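Local coordinates for protein caspase-1 (Spodoptera frugiperda, PDB 1M72) that probably acts as a cysteine endopeptidase in the caspase cascade that carries out apoptosis in an insect, at residues 36-41 against 101-106; 125-130 against 145-150. All coordinates share one frame; numbering follows the deposited sequence.

From the N terminus, the chain lays down strand 31-39, then passes through helix 54-67, strand 70-76 and helix 80-92 before returning as strand 98-106 beside it. Contact 1 closes this excursion of 59 residues. Contact 2 opens afterwards: the short helix 125-128 is followed by a mostly irregular connection, and residues 145-150 return to pack against it. The two closures are in series, neither nesting nor crossing. Strands 98-106 and 143-148 are neighbours in one sheet, joined by probable hydrogen bonds from Val-105 N to Phe-146 O and Gln-148 N to Val-105 O; Val-103 packs on Phe-145 and Leu-101 on Phe-130. Together the contacts tie the central caspase sheet to a helical turn on one face.

Contact 1: 36-41 against 101-106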
ATOM      1  N   ILE C  36      -7.598  -1.697 -19.160  1.00 25.37           N
ATOM      2  CA  ILE C  36      -8.568  -2.786 -19.298  1.00 26.71           C
ATOM      3  C   ILE C  36      -9.547  -2.752 -18.128  1.00 22.65           C
ATOM      4  O   ILE C  36      -9.135  -2.799 -16.982  1.00 19.02           O
ATOM      5  CB  ILE C  36      -7.938  -4.186 -19.215  1.00 28.84           C
ATOM      6  CG1 ILE C  36      -6.759  -4.332 -20.140  1.00 32.87           C
ATOM      7  CG2 ILE C  36      -8.990  -5.216 -19.543  1.00 32.88           C
ATOM      8  CD1 ILE C  36      -6.122  -5.716 -19.954  1.00 35.15           C
ATOM      9  N   ILE C  37     -10.833  -2.702 -18.427  1.00 19.99           N
ATOM     10  CA  ILE C  37     -11.824  -2.705 -17.365  1.00 20.25           C
ATOM     11  C   ILE C  37     -12.645  -4.007 -17.389  1.00 20.89           C
ATOM     12  O   ILE C  37     -13.274  -4.351 -18.389  1.00 21.87           O
ATOM     13  CB  ILE C  37     -12.754  -1.475 -17.500  1.00 16.58           C
ATOM     14  CG1 ILE C  37     -11.913  -0.183 -17.402  1.00 19.50           C
ATOM     15  CG2 ILE C  37     -13.823  -1.510 -16.414  1.00 17.36           C
ATOM     16  CD1 ILE C  37     -12.682   1.154 -17.736  1.00 16.50           C
ATOM     17  N   PHE C  38     -12.599  -4.767 -16.315  1.00 21.38           N
ATOM     18  CA  PHE C  38     -13.416  -5.969 -16.261  1.00 20.86           C
ATOM     19  C   PHE C  38     -14.555  -5.593 -15.372  1.00 20.67           C
ATOM     20  O   PHE C  38     -14.425  -5.524 -14.161  1.00 19.72           O
ATOM     21  CB  PHE C  38     -12.662  -7.156 -15.672  1.00 16.67           C
ATOM     22  CG  PHE C  38     -11.498  -7.566 -16.496  1.00 20.30           C
ATOM     23  CD1 PHE C  38     -10.237  -7.023 -16.254  1.00 22.36           C
ATOM     24  CD2 PHE C  38     -11.658  -8.481 -17.535  1.00 24.70           C
ATOM     25  CE1 PHE C  38      -9.132  -7.381 -17.028  1.00 26.73           C
ATOM     26  CE2 PHE C  38     -10.569  -8.862 -18.331  1.00 30.29           C
ATOM     27  CZ  PHE C  38      -9.284  -8.310 -18.080  1.00 28.27           C
ATOM     28  N   ASN C  39     -15.688  -5.352 -16.007  1.00 25.78           N
ATOM     29  CA  ASN C  39     -16.920  -4.934 -15.334  1.00 23.64           C
ATOM     30  C   ASN C  39     -17.870  -6.111 -15.221  1.00 23.61           C
ATOM     31  O   ASN C  39     -18.258  -6.696 -16.256  1.00 23.51           O
ATOM     32  CB  ASN C  39     -17.557  -3.821 -16.153  1.00 23.33           C
ATOM     33  CG  ASN C  39     -18.742  -3.251 -15.490  1.00 23.95           C
ATOM     34  OD1 ASN C  39     -19.738  -2.974 -16.131  1.00 21.84           O
ATOM     35  ND2 ASN C  39     -18.655  -3.074 -14.189  1.00 24.59           N
ATOM     36  N   HIS C  40     -18.258  -6.434 -13.982  1.00 21.36           N
ATOM     37  CA  HIS C  40     -19.128  -7.588 -13.722  1.00 22.61           C
ATOM     38  C   HIS C  40     -20.425  -7.206 -13.108  1.00 22.31           C
ATOM     39  O   HIS C  40     -20.443  -6.804 -11.957  1.00 22.03           O
ATOM     40  CB  HIS C  40     -18.461  -8.574 -12.774  1.00 22.86           C
ATOM     41  CG  HIS C  40     -17.285  -9.260 -13.371  1.00 24.94           C
ATOM     42  ND1 HIS C  40     -17.408 -10.362 -14.192  1.00 26.82           N
ATOM     43  CD2 HIS C  40     -15.968  -8.943 -13.352  1.00 26.19           C
ATOM     44  CE1 HIS C  40     -16.218 -10.693 -14.657  1.00 24.56           C
ATOM     45  NE2 HIS C  40     -15.328  -9.850 -14.163  1.00 29.73           N
ATOM     46  N   GLU C  41     -21.514  -7.362 -13.855  1.00 23.85           N
ATOM     47  CA  GLU C  41     -22.834  -6.991 -13.318  1.00 27.82           C
ATOM     48  C   GLU C  41     -23.717  -8.171 -12.892  1.00 26.12           C
ATOM     49  O   GLU C  41     -24.494  -8.074 -11.945  1.00 23.74           O
ATOM     50  CB  GLU C  41     -23.604  -6.124 -14.336  1.00 31.40           C
ATOM     51  CG  GLU C  41     -24.875  -5.417 -13.760  1.00 38.11           C
ATOM     52  CD  GLU C  41     -25.577  -4.501 -14.781  1.00 41.74           C
ATOM     53  OE1 GLU C  41     -25.407  -4.707 -16.020  1.00 43.46           O
ATOM     54  OE2 GLU C  41     -26.306  -3.580 -14.341  1.00 42.08           O
ATOM     55  N   LEU C 101       0.349   0.720 -17.889  1.00 23.11           N
ATOM     56  CA  LEU C 101      -0.781  -0.207 -18.047  1.00 22.82           C
ATOM     57  C   LEU C 101      -1.679   0.002 -16.837  1.00 21.65           C
ATOM     58  O   LEU C 101      -1.196   0.218 -15.722  1.00 22.73           O
ATOM     59  CB  LEU C 101      -0.338  -1.666 -18.070  1.00 23.50           C
ATOM     60  CG  LEU C 101      -1.458  -2.721 -17.976  1.00 26.54           C
ATOM     61  CD1 LEU C 101      -2.109  -2.866 -19.327  1.00 21.78           C
ATOM     62  CD2 LEU C 101      -0.897  -4.084 -17.473  1.00 26.55           C
ATOM     63  N   LEU C 102      -2.974  -0.011 -17.089  1.00 19.38           N
ATOM     64  CA  LEU C 102      -3.973   0.141 -16.065  1.00 20.54           C
ATOM     65  C   LEU C 102      -4.970  -0.997 -16.227  1.00 21.72           C
ATOM     66  O   LEU C 102      -5.494  -1.220 -17.324  1.00 19.31           O
ATOM     67  CB  LEU C 102      -4.712   1.470 -16.238  1.00 17.33           C
ATOM     68  CG  LEU C 102      -5.663   1.806 -15.069  1.00 22.35           C
ATOM     69  CD1 LEU C 102      -5.849   3.345 -14.974  1.00 17.53           C
ATOM     70  CD2 LEU C 102      -7.050   1.066 -15.224  1.00 15.19           C
ATOM     71  N   VAL C 103      -5.217  -1.730 -15.146  1.00 21.15           N
ATOM     72  CA  VAL C 103      -6.222  -2.790 -15.168  1.00 19.14           C
ATOM     73  C   VAL C 103      -7.236  -2.422 -14.037  1.00 20.34           C
ATOM     74  O   VAL C 103      -6.821  -2.039 -12.936  1.00 20.13           O
ATOM     75  CB  VAL C 103      -5.589  -4.177 -14.851  1.00 21.89           C
ATOM     76  CG1 VAL C 103      -6.656  -5.240 -14.800  1.00 18.56           C
ATOM     77  CG2 VAL C 103      -4.523  -4.532 -15.851  1.00 19.33           C
ATOM     78  N   ALA C 104      -8.544  -2.500 -14.309  1.00 19.14           N
ATOM     79  CA  ALA C 104      -9.558  -2.238 -13.278  1.00 21.10           C
ATOM     80  C   ALA C 104     -10.534  -3.438 -13.184  1.00 21.83           C
ATOM     81  O   ALA C 104     -10.876  -4.072 -14.187  1.00 23.84           O
ATOM     82  CB  ALA C 104     -10.348  -0.929 -13.597  1.00 20.85           C
ATOM     83  N   VAL C 105     -10.981  -3.758 -11.986  1.00 20.30           N
ATOM     84  CA  VAL C 105     -11.908  -4.853 -11.832  1.00 20.60           C
ATOM     85  C   VAL C 105     -13.016  -4.374 -10.925  1.00 21.12           C
ATOM     86  O   VAL C 105     -12.753  -3.855  -9.854  1.00 22.48           O
ATOM     87  CB  VAL C 105     -11.210  -6.107 -11.235  1.00 22.34           C
ATOM     88  CG1 VAL C 105     -12.219  -7.274 -11.084  1.00 24.89           C
ATOM     89  CG2 VAL C 105     -10.090  -6.546 -12.136  1.00 20.75           C
ATOM     90  N   LEU C 106     -14.257  -4.529 -11.383  1.00 21.57           N
ATOM     91  CA  LEU C 106     -15.463  -4.095 -10.654  1.00 22.79           C
ATOM     92  C   LEU C 106     -16.293  -5.385 -10.478  1.00 25.04           C
ATOM     93  O   LEU C 106     -16.885  -5.899 -11.457  1.00 24.66           O
ATOM     94  CB  LEU C 106     -16.234  -3.081 -11.503  1.00 21.50           C
ATOM     95  CG  LEU C 106     -15.427  -2.006 -12.252  1.00 22.33           C
ATOM     96  CD1 LEU C 106     -16.387  -1.207 -13.161  1.00 23.15           C
ATOM     97  CD2 LEU C 106     -14.765  -1.070 -11.277  1.00 22.72           C
TER
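Phe-38 holds its CG beside the backbone N and anti to the carbonyl carbon (chi1 -63°), which swings the ring back along its strand until its edge meets Val-103. There Phe-38 CE1 lies 4.0 Å from Val-103 CG1, with the methyl near the ring plane, while Phe-38 CD1 approaches Val-105 CG2 at 4.1 Å. On the other face of the sheet Ile-37 spreads its two branches lengthwise: CG1, beside the backbone N, reaches back to Ala-104 CB at 4.2 Å, whereas CG2, anti to that N, points forward to Leu-106 CD1, also at 4.2 Å.

The backbone evidence is that of parallel strands: the axes of segments 36-39 and 101-106 come within 4.7 Å, their directions 7° apart. Ile-36 and Phe-38 each turn both N and O to strand 101-106, bonding the residues on either side of their bridge partners Val-103 and Val-105. Of these bonds, Phe-38 N to Ala-104 O spans 2.8 Å in an almost perfectly straight N-H...O (178°). Past the strand end the pattern continues once more, as His-40 N reaches Leu-106 O at 2.9 Å, an oxygen that also lies at the edge of the imidazole.

Each face has its own helix. Thr-54, Ser-58 and Leu-61 of helix 54-67 pack against the side bearing Ile-37, Ala-104 and Leu-106, and Ile-83 and Thr-90 of helix 80-92 against the side bearing Phe-38. Strand 70-76 borders 31-39 along its other edge.

The His-40 side chain is about 7 Å from that of His-108, probably a catalytic residue, which places the C-terminal ends of these strands near the probable active site. Buried parallel strands between helices, joined through beta-alpha-beta connections, are the three-layer architecture that the caspase domain shares with other alpha/beta folds.

Contact 2: 125-130 against 145-150; sequences NLWYYF and FFIQAC
This is apolar, largely aromatic packing between a short, loosely formed helical turn, 125-128, with the residues just after it, and one face of the central-sheet strand 143-148. Phe-145 is its hub. Trp-127 CB sits over one face of that ring, 3.8 Å from the Phe-145 ring centroid and 19° off the normal, a CH-pi contact. The five-membered ring of Trp-127 turns its edge toward the Phe-145 face, planes at 72°, a T-shaped pair. The Trp-127 torsion (chi1 52°) tucks CG between its own N and carbonyl carbon, bringing the six-membered part of the indole above the strand, where Trp-127 CZ3 touches Ile-147 CD1 at 3.8 Å, the methyl lying near the indole plane.

Phe-130 comes to the rim of the same phenyl, its CD2 4.0 Å from Phe-145 CZ. Leu-126 adds a further contact, its CB 4.2 Å from Phe-145 CD2. Phe-182 and Ile-184 of the adjoining strand pack on Trp-127.

Beyond strand 143-148 the chain runs on to Cys-150, probably the catalytic nucleophile, whose SG is covalently linked to the bound peptide; a cysteine just past the C-terminal end of a central-sheet strand is characteristic of the caspase active site.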
ATOM      1  N   ASN C 125      -3.699 -12.896  -9.510  1.00 22.87           N
ATOM      2  CA  ASN C 125      -3.690 -13.277 -10.890  1.00 25.22           C
ATOM      3  C   ASN C 125      -3.676 -12.081 -11.817  1.00 25.41           C
ATOM      4  O   ASN C 125      -3.155 -12.202 -12.911  1.00 27.63           O
ATOM      5  CB  ASN C 125      -4.917 -14.086 -11.243  1.00 27.16           C
ATOM      6  CG  ASN C 125      -4.893 -15.488 -10.670  1.00 26.27           C
ATOM      7  OD1 ASN C 125      -5.625 -16.331 -11.156  1.00 29.70           O
ATOM      8  ND2 ASN C 125      -4.102 -15.731  -9.624  1.00 15.70           N
ATOM      9  N   LEU C 126      -4.248 -10.943 -11.402  1.00 22.92           N
ATOM     10  CA  LEU C 126      -4.310  -9.764 -12.275  1.00 22.03           C
ATOM     11  C   LEU C 126      -2.937  -9.140 -12.638  1.00 20.83           C
ATOM     12  O   LEU C 126      -2.725  -8.726 -13.772  1.00 22.72           O
ATOM     13  CB  LEU C 126      -5.246  -8.694 -11.655  1.00 17.39           C
ATOM     14  CG  LEU C 126      -6.671  -9.212 -11.497  1.00 20.43           C
ATOM     15  CD1 LEU C 126      -7.362  -8.405 -10.410  1.00 14.79           C
ATOM     16  CD2 LEU C 126      -7.442  -9.227 -12.905  1.00 14.38           C
ATOM     17  N   TRP C 127      -2.022  -9.112 -11.675  1.00 19.63           N
ATOM     18  CA  TRP C 127      -0.709  -8.536 -11.864  1.00 21.50           C
ATOM     19  C   TRP C 127       0.454  -9.545 -12.030  1.00 24.41           C
ATOM     20  O   TRP C 127       1.569  -9.160 -12.444  1.00 22.38           O
ATOM     21  CB  TRP C 127      -0.433  -7.562 -10.707  1.00 22.97           C
ATOM     22  CG  TRP C 127      -0.637  -8.100  -9.307  1.00 22.77           C
ATOM     23  CD1 TRP C 127       0.262  -8.827  -8.556  1.00 24.58           C
ATOM     24  CD2 TRP C 127      -1.785  -7.881  -8.451  1.00 23.01           C
ATOM     25  NE1 TRP C 127      -0.258  -9.056  -7.297  1.00 23.15           N
ATOM     26  CE2 TRP C 127      -1.508  -8.493  -7.213  1.00 20.47           C
ATOM     27  CE3 TRP C 127      -3.016  -7.217  -8.619  1.00 23.12           C
ATOM     28  CZ2 TRP C 127      -2.422  -8.471  -6.136  1.00 29.13           C
ATOM     29  CZ3 TRP C 127      -3.923  -7.195  -7.551  1.00 27.83           C
ATOM     30  CH2 TRP C 127      -3.618  -7.824  -6.322  1.00 27.87           C
ATOM     31  N   TYR C 128       0.175 -10.828 -11.769  1.00 21.55           N
ATOM     32  CA  TYR C 128       1.179 -11.873 -11.870  1.00 22.19           C
ATOM     33  C   TYR C 128       1.979 -11.844 -13.180  1.00 24.03           C
ATOM     34  O   TYR C 128       3.223 -11.902 -13.153  1.00 23.73           O
ATOM     35  CB  TYR C 128       0.513 -13.253 -11.721  1.00 24.43           C
ATOM     36  CG  TYR C 128       1.426 -14.427 -12.009  1.00 25.35           C
ATOM     37  CD1 TYR C 128       2.406 -14.840 -11.074  1.00 26.66           C
ATOM     38  CD2 TYR C 128       1.332 -15.120 -13.228  1.00 25.10           C
ATOM     39  CE1 TYR C 128       3.277 -15.932 -11.367  1.00 26.88           C
ATOM     40  CE2 TYR C 128       2.178 -16.194 -13.522  1.00 24.70           C
ATOM     41  CZ  TYR C 128       3.137 -16.587 -12.599  1.00 25.91           C
ATOM     42  OH  TYR C 128       3.947 -17.634 -12.916  1.00 32.93           O
ATOM     43  N   TYR C 129       1.277 -11.780 -14.310  1.00 23.17           N
ATOM     44  CA  TYR C 129       1.908 -11.762 -15.637  1.00 24.63           C
ATOM     45  C   TYR C 129       2.591 -10.461 -16.065  1.00 24.30           C
ATOM     46  O   TYR C 129       3.119 -10.371 -17.183  1.00 24.67           O
ATOM     47  CB  TYR C 129       0.881 -12.106 -16.732  1.00 28.30           C
ATOM     48  CG  TYR C 129       0.169 -13.425 -16.530  1.00 33.10           C
ATOM     49  CD1 TYR C 129      -1.065 -13.474 -15.871  1.00 34.33           C
ATOM     50  CD2 TYR C 129       0.733 -14.630 -16.982  1.00 34.41           C
ATOM     51  CE1 TYR C 129      -1.722 -14.679 -15.667  1.00 36.61           C
ATOM     52  CE2 TYR C 129       0.084 -15.848 -16.776  1.00 35.44           C
ATOM     53  CZ  TYR C 129      -1.143 -15.857 -16.117  1.00 36.98           C
ATOM     54  OH  TYR C 129      -1.800 -17.032 -15.875  1.00 40.14           O
ATOM     55  N   PHE C 130       2.576  -9.445 -15.212  1.00 22.83           N
ATOM     56  CA  PHE C 130       3.189  -8.206 -15.613  1.00 21.68           C
ATOM     57  C   PHE C 130       4.490  -7.878 -14.908  1.00 22.66           C
ATOM     58  O   PHE C 130       4.986  -6.762 -15.016  1.00 22.72           O
ATOM     59  CB  PHE C 130       2.177  -7.086 -15.480  1.00 19.23           C
ATOM     60  CG  PHE C 130       0.969  -7.278 -16.345  1.00 20.55           C
ATOM     61  CD1 PHE C 130       1.043  -7.052 -17.729  1.00 18.04           C
ATOM     62  CD2 PHE C 130      -0.244  -7.724 -15.789  1.00 18.39           C
ATOM     63  CE1 PHE C 130      -0.092  -7.271 -18.552  1.00 22.25           C
ATOM     64  CE2 PHE C 130      -1.393  -7.950 -16.595  1.00 21.18           C
ATOM     65  CZ  PHE C 130      -1.328  -7.727 -17.971  1.00 21.54           C
ATOM     66  N   PHE C 145      -3.359  -1.032 -10.884  1.00 21.07           N
ATOM     67  CA  PHE C 145      -4.466  -1.941 -10.672  1.00 20.09           C
ATOM     68  C   PHE C 145      -5.489  -1.339  -9.731  1.00 21.68           C
ATOM     69  O   PHE C 145      -5.149  -0.916  -8.628  1.00 19.53           O
ATOM     70  CB  PHE C 145      -3.947  -3.282 -10.133  1.00 16.35           C
ATOM     71  CG  PHE C 145      -3.027  -3.974 -11.096  1.00 21.25           C
ATOM     72  CD1 PHE C 145      -1.688  -3.582 -11.202  1.00 20.32           C
ATOM     73  CD2 PHE C 145      -3.521  -4.919 -11.995  1.00 20.74           C
ATOM     74  CE1 PHE C 145      -0.852  -4.095 -12.189  1.00 21.08           C
ATOM     75  CE2 PHE C 145      -2.703  -5.447 -12.990  1.00 25.74           C
ATOM     76  CZ  PHE C 145      -1.366  -5.036 -13.096  1.00 21.47           C
ATOM     77  N   PHE C 146      -6.748  -1.302 -10.173  1.00 20.96           N
ATOM     78  CA  PHE C 146      -7.798  -0.765  -9.341  1.00 22.54           C
ATOM     79  C   PHE C 146      -8.855  -1.814  -9.127  1.00 23.55           C
ATOM     80  O   PHE C 146      -9.390  -2.382 -10.083  1.00 22.63           O
ATOM     81  CB  PHE C 146      -8.389   0.486  -9.971  1.00 22.71           C
ATOM     82  CG  PHE C 146      -7.424   1.605 -10.042  1.00 23.02           C
ATOM     83  CD1 PHE C 146      -6.539   1.713 -11.128  1.00 19.77           C
ATOM     84  CD2 PHE C 146      -7.356   2.533  -9.015  1.00 23.44           C
ATOM     85  CE1 PHE C 146      -5.601   2.741 -11.180  1.00 19.75           C
ATOM     86  CE2 PHE C 146      -6.413   3.582  -9.045  1.00 21.58           C
ATOM     87  CZ  PHE C 146      -5.527   3.684 -10.141  1.00 19.70           C
ATOM     88  N   ILE C 147      -9.162  -2.068  -7.861  1.00 20.95           N
ATOM     89  CA  ILE C 147     -10.132  -3.097  -7.566  1.00 19.26           C
ATOM     90  C   ILE C 147     -11.304  -2.659  -6.735  1.00 19.75           C
ATOM     91  O   ILE C 147     -11.152  -2.240  -5.565  1.00 21.45           O
ATOM     92  CB  ILE C 147      -9.434  -4.284  -6.867  1.00 22.20           C
ATOM     93  CG1 ILE C 147      -8.335  -4.829  -7.788  1.00 21.45           C
ATOM     94  CG2 ILE C 147     -10.453  -5.385  -6.529  1.00 16.35           C
ATOM     95  CD1 ILE C 147      -7.325  -5.518  -7.062  1.00 25.54           C
ATOM     96  N   GLN C 148     -12.485  -2.708  -7.342  1.00 20.67           N
ATOM     97  CA  GLN C 148     -13.720  -2.392  -6.601  1.00 19.21           C
ATOM     98  C   GLN C 148     -14.360  -3.767  -6.337  1.00 18.42           C
ATOM     99  O   GLN C 148     -14.844  -4.403  -7.256  1.00 16.31           O
ATOM    100  CB  GLN C 148     -14.651  -1.520  -7.425  1.00 13.85           C
ATOM    101  CG  GLN C 148     -16.087  -1.326  -6.826  1.00 11.59           C
ATOM    102  CD  GLN C 148     -16.067  -0.918  -5.369  1.00 15.03           C
ATOM    103  OE1 GLN C 148     -15.344   0.002  -4.958  1.00 19.90           O
ATOM    104  NE2 GLN C 148     -16.863  -1.598  -4.573  1.00 14.91           N
ATOM    105  N   ALA C 149     -14.306  -4.209  -5.083  1.00 20.48           N
ATOM    106  CA  ALA C 149     -14.842  -5.504  -4.637  1.00 22.61           C
ATOM    107  C   ALA C 149     -14.625  -5.619  -3.127  1.00 26.08           C
ATOM    108  O   ALA C 149     -13.736  -4.943  -2.571  1.00 28.32           O
ATOM    109  CB  ALA C 149     -14.140  -6.671  -5.357  1.00 22.60           C
ATOM    110  N   CYS C 150     -15.426  -6.438  -2.440  1.00 24.74           N
ATOM    111  CA  CYS C 150     -15.229  -6.568  -0.996  1.00 25.80           C
ATOM    112  C   CYS C 150     -14.014  -7.448  -0.766  1.00 26.12           C
ATOM    113  O   CYS C 150     -13.711  -8.298  -1.606  1.00 19.97           O
ATOM    114  CB  CYS C 150     -16.410  -7.272  -0.353  1.00 26.89           C
ATOM    115  SG  CYS C 150     -17.872  -6.268  -0.297  1.00 29.77           S
TER